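Local coordinates for RavA (Legionella pneumophila str. Paris, PDB 6WO6), which is a Legionella pneumophila effector, probably involved in host-cell invasion, built as an elongated all-helical protein of unknown molecular activity, at residues N55-F60 with Q83-K88; H62-A67 with T76-L81; K213-A218 with C284-I289; K236-C241 with K250-F255. The protein carries 2 engineered substitutions. One frame throughout, in Å; residues are numbered along the deposited sequence.

Contact 1: N55-F60 with Q83-K88; sequences NELKDF and QAYQVK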
loop_
_atom_site.group_PDB
_atom_site.type_symbol
_atom_site.label_atom_id
_atom_site.label_comp_id
_atom_site.label_asym_id
_atom_site.label_seq_id
_atom_site.Cartn_x
_atom_site.Cartn_y
_atom_site.Cartn_z
ATOM N N ASN A 55 18.542 -1.235 -15.616
ATOM C CA ASN A 55 19.839 -0.618 -15.346
ATOM C C ASN A 55 20.515 -0.133 -16.621
ATOM O O ASN A 55 21.257 0.856 -16.594
ATOM C CB ASN A 55 20.749 -1.603 -14.605
ATOM C CG ASN A 55 20.169 -3.006 -14.539
ATOM O OD1 ASN A 55 18.951 -3.192 -14.546
ATOM N ND2 ASN A 55 21.045 -4.003 -14.465
ATOM N N GLU A 56 20.267 -0.798 -17.746
ATOM C CA GLU A 56 20.874 -0.405 -19.008
ATOM C C GLU A 56 20.061 0.640 -19.765
ATOM O O GLU A 56 20.571 1.195 -20.748
ATOM C CB GLU A 56 21.083 -1.638 -19.895
ATOM C CG GLU A 56 21.847 -2.759 -19.208
ATOM C CD GLU A 56 22.167 -3.909 -20.140
ATOM O OE1 GLU A 56 22.317 -3.668 -21.356
ATOM O OE2 GLU A 56 22.269 -5.055 -19.655
ATOM N N LEU A 57 18.833 0.932 -19.319
ATOM C CA LEU A 57 17.960 1.872 -20.021
ATOM C C LEU A 57 18.691 3.159 -20.390
ATOM O O LEU A 57 18.767 3.530 -21.567
ATOM C CB LEU A 57 16.730 2.182 -19.165
ATOM C CG LEU A 57 15.478 1.341 -19.414
ATOM C CD1 LEU A 57 14.360 1.762 -18.477
ATOM C CD2 LEU A 57 15.034 1.458 -20.865
ATOM N N LYS A 58 19.244 3.847 -19.385
ATOM C CA LYS A 58 19.990 5.078 -19.633
ATOM C C LYS A 58 21.062 4.862 -20.694
ATOM O O LYS A 58 21.133 5.607 -21.681
ATOM C CB LYS A 58 20.612 5.589 -18.331
ATOM N N ASP A 59 21.891 3.828 -20.518
ATOM C CA ASP A 59 22.870 3.486 -21.545
ATOM C C ASP A 59 22.193 3.332 -22.898
ATOM O O ASP A 59 22.564 4.000 -23.873
ATOM C CB ASP A 59 23.610 2.202 -21.163
ATOM C CG ASP A 59 24.629 2.420 -20.060
ATOM O OD1 ASP A 59 25.280 3.487 -20.048
ATOM O OD2 ASP A 59 24.779 1.520 -19.207
ATOM N N PHE A 60 21.154 2.491 -22.956
ATOM C CA PHE A 60 20.418 2.291 -24.200
ATOM C C PHE A 60 19.966 3.618 -24.790
ATOM O O PHE A 60 20.027 3.817 -26.011
ATOM C CB PHE A 60 19.217 1.377 -23.960
ATOM C CG PHE A 60 18.579 0.871 -25.224
ATOM C CD1 PHE A 60 19.339 0.670 -26.365
ATOM C CD2 PHE A 60 17.219 0.607 -25.273
ATOM C CE1 PHE A 60 18.757 0.205 -27.531
ATOM C CE2 PHE A 60 16.630 0.144 -26.437
ATOM C CZ PHE A 60 17.400 -0.058 -27.568
ATOM N N GLN A 83 10.075 6.247 -29.469
ATOM C CA GLN A 83 8.777 6.283 -28.799
ATOM C C GLN A 83 8.624 5.115 -27.827
ATOM O O GLN A 83 8.071 5.276 -26.729
ATOM C CB GLN A 83 7.651 6.286 -29.832
ATOM C CG GLN A 83 7.505 7.599 -30.583
ATOM C CD GLN A 83 6.437 7.540 -31.663
ATOM O OE1 GLN A 83 5.314 8.006 -31.470
ATOM N NE2 GLN A 83 6.787 6.970 -32.810
ATOM N N ALA A 84 9.116 3.932 -28.206
ATOM C CA ALA A 84 9.038 2.781 -27.310
ATOM C C ALA A 84 9.890 2.993 -26.062
ATOM O O ALA A 84 9.454 2.683 -24.939
ATOM C CB ALA A 84 9.469 1.515 -28.048
ATOM N N TYR A 85 11.112 3.509 -26.240
ATOM C CA TYR A 85 11.938 3.850 -25.086
ATOM C C TYR A 85 11.235 4.863 -24.194
ATOM O O TYR A 85 11.317 4.774 -22.966
ATOM C CB TYR A 85 13.297 4.394 -25.527
ATOM C CG TYR A 85 14.059 5.066 -24.399
ATOM C CD1 TYR A 85 14.776 4.316 -23.475
ATOM C CD2 TYR A 85 14.049 6.448 -24.250
ATOM C CE1 TYR A 85 15.465 4.922 -22.437
ATOM C CE2 TYR A 85 14.733 7.062 -23.216
ATOM C CZ TYR A 85 15.440 6.295 -22.312
ATOM O OH TYR A 85 16.125 6.903 -21.283
ATOM N N GLN A 86 10.556 5.843 -24.795
ATOM C CA GLN A 86 9.826 6.834 -24.010
ATOM C C GLN A 86 8.753 6.171 -23.159
ATOM O O GLN A 86 8.622 6.463 -21.963
ATOM C CB GLN A 86 9.207 7.881 -24.937
ATOM C CG GLN A 86 10.199 8.882 -25.499
ATOM C CD GLN A 86 10.669 9.874 -24.457
ATOM O OE1 GLN A 86 9.985 10.854 -24.164
ATOM N NE2 GLN A 86 11.842 9.623 -23.888
ATOM N N VAL A 87 7.974 5.274 -23.767
ATOM C CA VAL A 87 6.929 4.566 -23.026
ATOM C C VAL A 87 7.525 3.835 -21.828
ATOM O O VAL A 87 7.078 4.007 -20.682
ATOM C CB VAL A 87 6.172 3.598 -23.954
ATOM C CG1 VAL A 87 5.226 2.720 -23.145
ATOM C CG2 VAL A 87 5.411 4.372 -25.017
ATOM N N LYS A 88 8.550 3.013 -22.071
ATOM C CA LYS A 88 9.099 2.212 -20.981
ATOM C C LYS A 88 9.759 3.085 -19.916
ATOM O O LYS A 88 9.624 2.813 -18.717
ATOM C CB LYS A 88 10.090 1.178 -21.513
ATOM C CG LYS A 88 10.767 0.376 -20.407
ATOM C CD LYS A 88 11.002 -1.073 -20.800
ATOM C CE LYS A 88 11.780 -1.813 -19.718
ATOM N NZ LYS A 88 12.029 -3.237 -20.079
#
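Leu57 and Tyr85 meet with their side chains crossing at a slant, CD2 of the leucine coming obliquely to the CD1-CE1 side of the phenol ring. This methyl of Leu57 carries the apolar contact, 3.8 Å from CE1 of Tyr85 and 3.9 Å from CD1 of the same ring. Close by, the carbonyl oxygen of Leu57 stands 3.7 Å from Tyr85 CE1, so the same ring carbon meets both a methyl and a backbone oxygen of one residue. The other methyl, CD1, is directed to the aliphatic part of Lys88, at 4.3 Å from its CG. Tyr85 reaches across because its CG is anti to the backbone N (chi1 166°). The CA atoms of Leu57 and Tyr85 are 8.1 Å apart, a spacing bridged by one leucine and one aromatic side chain. The two segments belong to helices 54-66 and 77-92, which run antiparallel as a helical hairpin, since Leu57 faces Tyr85 here while Ile64 faces His78 nearer the turn. Further out, Lys88 gives its methylenes to Leu57 and sends NZ on to the carbonyl oxygens of Cys52 and Val49, at and just beyond the end of helix 38-51. Two acceptors thus grip the ammonium of a buried lysine, and the negative end of that helix would probably help to stabilise its charge. Phe60, one turn on from Leu57, packs on Leu48, Val49 and Cys52 and meets the Tyr17 ring edge-to-face.

Contact 2: H62-A67 with T76-L81; sequences HAIEAA and TFHSFL
The imidazole ring of His78 presents its edge to the carbonyl oxygen of Ile64, which lies in the plane of the ring. NE2 of His78 donates to Ile64 O over 3.2 Å, but the angle at the hydrogen is 130°, so the bond is weak. The branch methyl CG2 of Ile64 reaches the same end of the ring, 3.5 Å from NE2, and the histidine is therefore met by carbonyl and methyl of a single residue. Its CG is anti to the backbone N (chi1 177°), an orientation that carries the ring across from a CB not itself directed at the partner helix. Glu65 OE2 is 5.6 Å from His78 NE2, too far for a bond yet near enough that it could favour a protonated imidazole. The second half of the contact is apolar: Ile64 CD1 packs at 3.9 Å on CG of Leu81, and Ile64 CG1 lies 4.0 Å from Leu81 CD2, the end of the isoleucine angled across the leucine branch. Ile64 thus divides its branches, CG2 to the histidine and CG1 with CD1 to the leucine one turn further on. These residues pair the last turns of helix 54-66 with the first turns of helix 77-92, beside the connection of an antiparallel hairpin. Leu81 also leans on Leu48 of helix 38-51 and Leu26 of helix 23-28, and Phe77 on Leu33 of helix 30-34.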
loop_
_atom_site.group_PDB
_atom_site.type_symbol
_atom_site.label_atom_id
_atom_site.label_comp_id
_atom_site.label_asym_id
_atom_site.label_seq_id
_atom_site.Cartn_x
_atom_site.Cartn_y
_atom_site.Cartn_z
ATOM N N HIS A 62 21.420 6.587 -24.771
ATOM C CA HIS A 62 22.499 7.184 -25.550
ATOM C C HIS A 62 22.725 6.411 -26.841
ATOM O O HIS A 62 23.000 7.008 -27.890
ATOM C CB HIS A 62 23.778 7.248 -24.716
ATOM C CG HIS A 62 23.680 8.167 -23.539
ATOM N ND1 HIS A 62 22.845 9.264 -23.520
ATOM C CD2 HIS A 62 24.303 8.149 -22.336
ATOM C CE1 HIS A 62 22.961 9.883 -22.359
ATOM N NE2 HIS A 62 23.840 9.227 -21.622
ATOM N N ALA A 63 22.571 5.084 -26.792
ATOM C CA ALA A 63 22.705 4.280 -28.001
ATOM C C ALA A 63 21.746 4.766 -29.081
ATOM O O ALA A 63 22.155 5.024 -30.220
ATOM C CB ALA A 63 22.463 2.804 -27.681
ATOM N N ILE A 64 20.469 4.936 -28.725
ATOM C CA ILE A 64 19.489 5.421 -29.692
ATOM C C ILE A 64 19.898 6.786 -30.226
ATOM O O ILE A 64 19.674 7.096 -31.403
ATOM C CB ILE A 64 18.088 5.457 -29.052
ATOM C CG1 ILE A 64 17.678 4.059 -28.583
ATOM C CG2 ILE A 64 17.064 6.015 -30.024
ATOM C CD1 ILE A 64 16.349 4.027 -27.858
ATOM N N GLU A 65 20.527 7.610 -29.384
ATOM C CA GLU A 65 20.938 8.938 -29.823
ATOM C C GLU A 65 22.152 8.870 -30.741
ATOM O O GLU A 65 22.334 9.748 -31.592
ATOM C CB GLU A 65 21.222 9.821 -28.605
ATOM C CG GLU A 65 21.622 11.255 -28.928
ATOM C CD GLU A 65 20.615 11.965 -29.813
ATOM O OE1 GLU A 65 21.029 12.548 -30.839
ATOM O OE2 GLU A 65 19.409 11.937 -29.486
ATOM N N ALA A 66 22.979 7.829 -30.601
ATOM C CA ALA A 66 24.170 7.729 -31.437
ATOM C C ALA A 66 23.806 7.415 -32.883
ATOM O O ALA A 66 24.410 7.962 -33.813
ATOM C CB ALA A 66 25.119 6.669 -30.879
ATOM N N ALA A 67 22.821 6.543 -33.092
ATOM C CA ALA A 67 22.399 6.157 -34.432
ATOM C C ALA A 67 21.404 7.132 -35.051
ATOM O O ALA A 67 20.908 6.869 -36.152
ATOM C CB ALA A 67 21.797 4.750 -34.409
ATOM N N THR A 76 10.755 6.604 -39.888
ATOM C CA THR A 76 11.772 5.566 -39.914
ATOM C C THR A 76 11.678 4.698 -38.660
ATOM O O THR A 76 10.828 4.901 -37.789
ATOM C CB THR A 76 13.160 6.187 -40.041
ATOM O OG1 THR A 76 13.316 7.211 -39.050
ATOM C CG2 THR A 76 13.349 6.790 -41.428
ATOM N N PHE A 77 12.575 3.713 -38.565
ATOM C CA PHE A 77 12.579 2.830 -37.403
ATOM C C PHE A 77 13.035 3.554 -36.144
ATOM O O PHE A 77 12.616 3.193 -35.036
ATOM C CB PHE A 77 13.472 1.618 -37.667
ATOM C CG PHE A 77 13.526 0.646 -36.524
ATOM C CD1 PHE A 77 12.527 -0.299 -36.354
ATOM C CD2 PHE A 77 14.576 0.675 -35.616
ATOM C CE1 PHE A 77 12.571 -1.198 -35.298
ATOM C CE2 PHE A 77 14.625 -0.219 -34.558
ATOM C CZ PHE A 77 13.621 -1.158 -34.400
ATOM N N HIS A 78 13.894 4.566 -36.288
ATOM C CA HIS A 78 14.366 5.306 -35.123
ATOM C C HIS A 78 13.212 5.974 -34.387
ATOM O O HIS A 78 13.218 6.053 -33.153
ATOM C CB HIS A 78 15.406 6.343 -35.545
ATOM C CG HIS A 78 15.890 7.202 -34.419
ATOM N ND1 HIS A 78 15.238 8.352 -34.026
ATOM C CD2 HIS A 78 16.962 7.080 -33.601
ATOM C CE1 HIS A 78 15.889 8.901 -33.015
ATOM N NE2 HIS A 78 16.938 8.148 -32.738
ATOM N N SER A 79 12.210 6.457 -35.127
ATOM C CA SER A 79 11.039 7.060 -34.498
ATOM C C SER A 79 10.317 6.055 -33.606
ATOM O O SER A 79 9.997 6.347 -32.444
ATOM C CB SER A 79 10.100 7.605 -35.575
ATOM O OG SER A 79 8.934 8.173 -35.008
ATOM N N PHE A 80 10.055 4.857 -34.140
ATOM C CA PHE A 80 9.407 3.811 -33.359
ATOM C C PHE A 80 10.232 3.445 -32.131
ATOM O O PHE A 80 9.691 3.318 -31.024
ATOM C CB PHE A 80 9.176 2.573 -34.227
ATOM C CG PHE A 80 8.111 2.747 -35.268
ATOM C CD1 PHE A 80 8.415 3.285 -36.509
ATOM C CD2 PHE A 80 6.805 2.363 -35.012
ATOM C CE1 PHE A 80 7.434 3.444 -37.474
ATOM C CE2 PHE A 80 5.820 2.518 -35.971
ATOM C CZ PHE A 80 6.135 3.058 -37.204
ATOM N N LEU A 81 11.546 3.274 -32.307
ATOM C CA LEU A 81 12.385 2.865 -31.185
ATOM C C LEU A 81 12.415 3.932 -30.097
ATOM O O LEU A 81 12.358 3.611 -28.902
ATOM C CB LEU A 81 13.799 2.545 -31.669
ATOM C CG LEU A 81 14.650 1.798 -30.640
ATOM C CD1 LEU A 81 13.961 0.505 -30.244
ATOM C CD2 LEU A 81 16.051 1.526 -31.168
#

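Contact 3: K213-A218 with C284-I289; sequences KESSIA and CLEFAI
Ser215 and Glu286 bring their CA atoms to 6.7 Å, where the first turn of helix 214-224 passes the final residue of helix 281-286. Immediately afterwards Phe287 leaves helical geometry (phi -126°, psi 41°). The serine hydroxyl donates to the carboxylate, Ser215 OG to Glu286 OE2 at 3.2 Å, and is met by the anti lone pair of OE2, the one turned away from OE1. Glu286 reaches it as an extended chain, with CG anti to its backbone N (chi1 -169°). The stronger partner of OE2 is Lys250 NZ, in a salt bridge; the same ammonium makes a weak hydrogen bond to Ser215 OG. In this all-helical fold the contact thus joins the start of one helix to the end of another, and Lys250 brings in helix 246-265 as the third element. The Phe287 ring lies against the Ser215-Ala218 turn of the helix. Ser215 O lies in its plane at the edge, 3.5 Å from CE1, and Ala218 CB comes obliquely to within 3.8 Å of the same carbon. Glu286 CG sits over one face, 4.0 Å above the ring plane and offset toward the rim. Beyond the pair, Phe287 packs on Ala254 and Leu257.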
loop_
_atom_site.group_PDB
_atom_site.type_symbol
_atom_site.label_atom_id
_atom_site.label_comp_id
_atom_site.label_asym_id
_atom_site.label_seq_id
_atom_site.Cartn_x
_atom_site.Cartn_y
_atom_site.Cartn_z
ATOM N N LYS A 213 1.533 3.169 16.681
ATOM C CA LYS A 213 0.188 3.622 17.016
ATOM C C LYS A 213 -0.737 2.458 17.341
ATOM O O LYS A 213 -1.949 2.663 17.487
ATOM C CB LYS A 213 -0.408 4.456 15.875
ATOM C CG LYS A 213 0.263 5.804 15.670
ATOM C CD LYS A 213 -0.545 6.694 14.740
ATOM C CE LYS A 213 0.110 8.060 14.566
ATOM N NZ LYS A 213 -0.733 8.989 13.753
ATOM N N GLU A 214 -0.196 1.242 17.464
ATOM C CA GLU A 214 -1.039 0.072 17.680
ATOM C C GLU A 214 -1.692 0.078 19.059
ATOM O O GLU A 214 -2.759 -0.520 19.232
ATOM C CB GLU A 214 -0.227 -1.208 17.490
ATOM C CG GLU A 214 0.415 -1.357 16.118
ATOM C CD GLU A 214 1.817 -0.791 16.072
ATOM O OE1 GLU A 214 2.081 0.204 16.779
ATOM O OE2 GLU A 214 2.660 -1.351 15.338
ATOM N N SER A 215 -1.083 0.744 20.044
ATOM C CA SER A 215 -1.700 0.829 21.365
ATOM C C SER A 215 -3.014 1.599 21.308
ATOM O O SER A 215 -4.042 1.143 21.826
ATOM C CB SER A 215 -0.735 1.482 22.353
ATOM O OG SER A 215 0.425 0.690 22.528
ATOM N N SER A 216 -2.997 2.778 20.679
ATOM C CA SER A 216 -4.207 3.587 20.570
ATOM C C SER A 216 -5.281 2.875 19.758
ATOM O O SER A 216 -6.461 2.871 20.136
ATOM C CB SER A 216 -3.865 4.940 19.943
ATOM O OG SER A 216 -5.030 5.620 19.515
ATOM N N ILE A 217 -4.892 2.275 18.632
ATOM C CA ILE A 217 -5.852 1.559 17.798
ATOM C C ILE A 217 -6.455 0.396 18.570
ATOM O O ILE A 217 -7.663 0.147 18.499
ATOM C CB ILE A 217 -5.180 1.085 16.493
ATOM C CG1 ILE A 217 -4.583 2.270 15.737
ATOM C CG2 ILE A 217 -6.173 0.339 15.613
ATOM C CD1 ILE A 217 -3.640 1.858 14.631
ATOM N N ALA A 218 -5.628 -0.330 19.327
ATOM C CA ALA A 218 -6.130 -1.467 20.088
ATOM C C ALA A 218 -7.082 -1.017 21.185
ATOM O O ALA A 218 -8.099 -1.674 21.440
ATOM C CB ALA A 218 -4.965 -2.260 20.678
ATOM N N CYS A 284 -3.190 -1.522 32.328
ATOM C CA CYS A 284 -4.310 -0.605 32.525
ATOM C C CYS A 284 -4.004 0.771 31.946
ATOM O O CYS A 284 -4.881 1.410 31.352
ATOM C CB CYS A 284 -4.649 -0.498 34.011
ATOM S SG CYS A 284 -5.326 -2.005 34.753
ATOM N N LEU A 285 -2.765 1.244 32.108
ATOM C CA LEU A 285 -2.391 2.540 31.550
ATOM C C LEU A 285 -2.368 2.501 30.027
ATOM O O LEU A 285 -2.807 3.454 29.369
ATOM C CB LEU A 285 -1.029 2.972 32.090
ATOM C CG LEU A 285 -0.899 3.311 33.575
ATOM C CD1 LEU A 285 0.545 3.648 33.912
ATOM C CD2 LEU A 285 -1.821 4.455 33.953
ATOM N N GLU A 286 -1.860 1.408 29.451
ATOM C CA GLU A 286 -1.767 1.303 27.998
ATOM C C GLU A 286 -3.134 1.404 27.340
ATOM O O GLU A 286 -3.244 1.881 26.205
ATOM C CB GLU A 286 -1.086 -0.012 27.613
ATOM C CG GLU A 286 -0.703 -0.126 26.144
ATOM C CD GLU A 286 -0.013 -1.443 25.822
ATOM O OE1 GLU A 286 -0.143 -2.397 26.617
ATOM O OE2 GLU A 286 0.661 -1.523 24.774
ATOM N N PHE A 287 -4.184 0.977 28.040
ATOM C CA PHE A 287 -5.549 0.959 27.524
ATOM C C PHE A 287 -6.487 1.708 28.460
ATOM O O PHE A 287 -7.625 1.290 28.697
ATOM C CB PHE A 287 -6.022 -0.476 27.309
ATOM C CG PHE A 287 -5.167 -1.252 26.349
ATOM C CD1 PHE A 287 -4.790 -0.700 25.135
ATOM C CD2 PHE A 287 -4.727 -2.526 26.666
ATOM C CE1 PHE A 287 -3.998 -1.413 24.246
ATOM C CE2 PHE A 287 -3.935 -3.244 25.783
ATOM C CZ PHE A 287 -3.570 -2.687 24.573
ATOM N N ALA A 288 -6.020 2.843 28.989
ATOM C CA ALA A 288 -6.786 3.582 29.988
ATOM C C ALA A 288 -8.128 4.058 29.445
ATOM O O ALA A 288 -9.086 4.215 30.213
ATOM C CB ALA A 288 -5.967 4.767 30.498
ATOM N N ILE A 289 -8.220 4.272 28.128
ATOM C CA ILE A 289 -9.453 4.750 27.509
ATOM C C ILE A 289 -10.633 3.839 27.822
ATOM O O ILE A 289 -11.787 4.277 27.769
ATOM C CB ILE A 289 -9.250 4.892 25.984
ATOM C CG1 ILE A 289 -10.392 5.690 25.351
ATOM C CG2 ILE A 289 -9.126 3.525 25.330
ATOM C CD1 ILE A 289 -10.253 5.861 23.858
#

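Contact 4: K236-C241 with K250-F255; sequences KIKGFC and KVQSAF
Ile237 and Val251 form the tighter, buried part of this contact, their side chains reaching toward each other tip to tip. The methyl CD1 of Ile237 stands 4.0 Å from Val251 CG2 and is equally 4.0 Å from Val251 CG1, so the end of the isoleucine fits against the fork of the valine in ordinary van der Waals contact. An extended isoleucine produces this reach, with CD1 carried outward by a chi2 of 168°. The CA atoms of Ile237 and Val251 are 9.0 Å apart, and the helices meet through side-chain ends alone. The other side is partly exposed and holds no bond between the segments. There Lys238 and Gln252 cross at about a right angle, with Lys238 NZ 3.9 Å from Gln252 NE2 and Lys238 CD 4.2 Å from the same nitrogen. As modelled, an ammonium and an amide nitrogen are both donors, and the distance between them is that of neighbours without a bond. Lys238 is bent at three successive torsions, whereas Gln252 extends beyond CG; the ammonium of the lysine has a long, weak ion pair with Glu243. The contact lies within an antiparallel pair, helices 230-240 and 246-265, for Gln252 and Phe255 go on to touch Val234, a turn earlier on the first helix. Ile237 also rests on Leu247 and Ala248 near the start of helix 246-265. Behind Val251 lies helix 214-224, met through Ala218 and Leu221, while Phe240 stacks on Phe207 and packs against helix 197-202.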
loop_
_atom_site.group_PDB
_atom_site.type_symbol
_atom_site.label_atom_id
_atom_site.label_comp_id
_atom_site.label_asym_id
_atom_site.label_seq_id
_atom_site.Cartn_x
_atom_site.Cartn_y
_atom_site.Cartn_z
ATOM N N LYS A 236 -9.198 -11.241 10.874
ATOM C CA LYS A 236 -8.742 -10.428 9.749
ATOM C C LYS A 236 -7.343 -9.871 9.993
ATOM O O LYS A 236 -6.495 -9.881 9.084
ATOM C CB LYS A 236 -9.745 -9.308 9.478
ATOM C CG LYS A 236 -10.983 -9.807 8.746
ATOM C CD LYS A 236 -12.127 -8.813 8.771
ATOM C CE LYS A 236 -13.338 -9.384 8.051
ATOM N NZ LYS A 236 -14.524 -8.495 8.157
ATOM N N ILE A 237 -7.073 -9.393 11.211
ATOM C CA ILE A 237 -5.731 -8.903 11.529
ATOM C C ILE A 237 -4.707 -10.018 11.349
ATOM O O ILE A 237 -3.678 -9.837 10.687
ATOM C CB ILE A 237 -5.687 -8.318 12.950
ATOM C CG1 ILE A 237 -6.588 -7.085 13.042
ATOM C CG2 ILE A 237 -4.259 -7.964 13.332
ATOM C CD1 ILE A 237 -6.839 -6.622 14.457
ATOM N N LYS A 238 -4.980 -11.196 11.918
ATOM C CA LYS A 238 -4.090 -12.334 11.700
ATOM C C LYS A 238 -4.035 -12.739 10.234
ATOM O O LYS A 238 -3.095 -13.428 9.823
ATOM C CB LYS A 238 -4.519 -13.521 12.567
ATOM C CG LYS A 238 -3.850 -13.548 13.936
ATOM C CD LYS A 238 -4.870 -13.509 15.061
ATOM C CE LYS A 238 -5.160 -14.898 15.616
ATOM N NZ LYS A 238 -4.000 -15.460 16.367
ATOM N N GLY A 239 -5.012 -12.324 9.440
ATOM C CA GLY A 239 -5.006 -12.606 8.023
ATOM C C GLY A 239 -4.041 -11.746 7.232
ATOM O O GLY A 239 -3.332 -12.259 6.361
ATOM N N PHE A 240 -4.003 -10.438 7.497
ATOM C CA PHE A 240 -3.085 -9.570 6.760
ATOM C C PHE A 240 -1.926 -9.043 7.606
ATOM O O PHE A 240 -1.165 -8.195 7.128
ATOM C CB PHE A 240 -3.841 -8.408 6.096
ATOM C CG PHE A 240 -4.422 -7.407 7.057
ATOM C CD1 PHE A 240 -3.657 -6.356 7.538
ATOM C CD2 PHE A 240 -5.748 -7.494 7.448
ATOM C CE1 PHE A 240 -4.192 -5.432 8.416
ATOM C CE2 PHE A 240 -6.290 -6.568 8.323
ATOM C CZ PHE A 240 -5.510 -5.533 8.804
ATOM N N CYS A 241 -1.762 -9.523 8.837
ATOM C CA CYS A 241 -0.614 -9.159 9.657
ATOM C C CYS A 241 0.075 -10.418 10.164
ATOM O O CYS A 241 -0.504 -11.506 10.181
ATOM C CB CYS A 241 -1.005 -8.281 10.856
ATOM S SG CYS A 241 -1.431 -6.583 10.452
ATOM N N LYS A 250 -1.447 -6.543 20.646
ATOM C CA LYS A 250 -2.080 -5.480 21.420
ATOM C C LYS A 250 -3.600 -5.571 21.357
ATOM O O LYS A 250 -4.274 -5.369 22.372
ATOM C CB LYS A 250 -1.598 -4.113 20.936
ATOM C CG LYS A 250 -0.085 -3.954 20.954
ATOM C CD LYS A 250 0.388 -2.916 21.943
ATOM C CE LYS A 250 1.901 -2.794 21.889
ATOM N NZ LYS A 250 2.440 -1.876 22.927
ATOM N N VAL A 251 -4.162 -5.880 20.184
ATOM C CA VAL A 251 -5.615 -5.972 20.061
ATOM C C VAL A 251 -6.154 -7.112 20.918
ATOM O O VAL A 251 -7.157 -6.957 21.632
ATOM C CB VAL A 251 -6.014 -6.128 18.581
ATOM C CG1 VAL A 251 -7.456 -6.578 18.455
ATOM C CG2 VAL A 251 -5.810 -4.818 17.843
ATOM N N GLN A 252 -5.490 -8.272 20.876
ATOM C CA GLN A 252 -5.958 -9.395 21.680
ATOM C C GLN A 252 -5.826 -9.101 23.172
ATOM O O GLN A 252 -6.727 -9.429 23.956
ATOM C CB GLN A 252 -5.203 -10.667 21.289
ATOM C CG GLN A 252 -5.460 -11.095 19.840
ATOM C CD GLN A 252 -4.962 -12.494 19.528
ATOM O OE1 GLN A 252 -5.656 -13.483 19.775
ATOM N NE2 GLN A 252 -3.755 -12.585 18.977
ATOM N N SER A 253 -4.735 -8.447 23.581
ATOM C CA SER A 253 -4.580 -8.143 24.999
ATOM C C SER A 253 -5.571 -7.079 25.461
ATOM O O SER A 253 -6.025 -7.118 26.610
ATOM C CB SER A 253 -3.146 -7.707 25.298
ATOM O OG SER A 253 -3.032 -6.296 25.286
ATOM N N ALA A 254 -5.937 -6.136 24.588
ATOM C CA ALA A 254 -6.928 -5.134 24.967
ATOM C C ALA A 254 -8.311 -5.758 25.108
ATOM O O ALA A 254 -9.055 -5.432 26.042
ATOM C CB ALA A 254 -6.953 -3.998 23.945
ATOM N N PHE A 255 -8.674 -6.657 24.188
ATOM C CA PHE A 255 -9.914 -7.410 24.363
ATOM C C PHE A 255 -9.901 -8.188 25.676
ATOM O O PHE A 255 -10.898 -8.202 26.412
ATOM C CB PHE A 255 -10.129 -8.359 23.185
ATOM C CG PHE A 255 -10.588 -7.680 21.927
ATOM C CD1 PHE A 255 -11.421 -6.572 21.981
ATOM C CD2 PHE A 255 -10.189 -8.152 20.684
ATOM C CE1 PHE A 255 -11.848 -5.949 20.815
ATOM C CE2 PHE A 255 -10.613 -7.530 19.520
ATOM C CZ PHE A 255 -11.441 -6.429 19.587
#

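How the contacts relate
Contacts 1 and 2 are both buried and hold the same hairpin of helices 54-66 and 77-92, with contact 2 nearer its turn; they join through Tyr85 CB on Ile64 CD1. Contacts 3 and 4 lie on the opposite side of the chain's centre, with contact 1 and contact 3 centred about 50 Å apart, and both are only partly buried. Their link is partly polar: Lys250 of segment 250-255 forms the salt bridge to Glu286 in contact 3, whose phenylalanine also packs on Ser253. Chemistry differs accordingly. Contact 1 is mainly apolar, contact 2 adds one weak bond, contact 3 is charge-assisted, and contact 4 joins methyl packing to a loose polar rim.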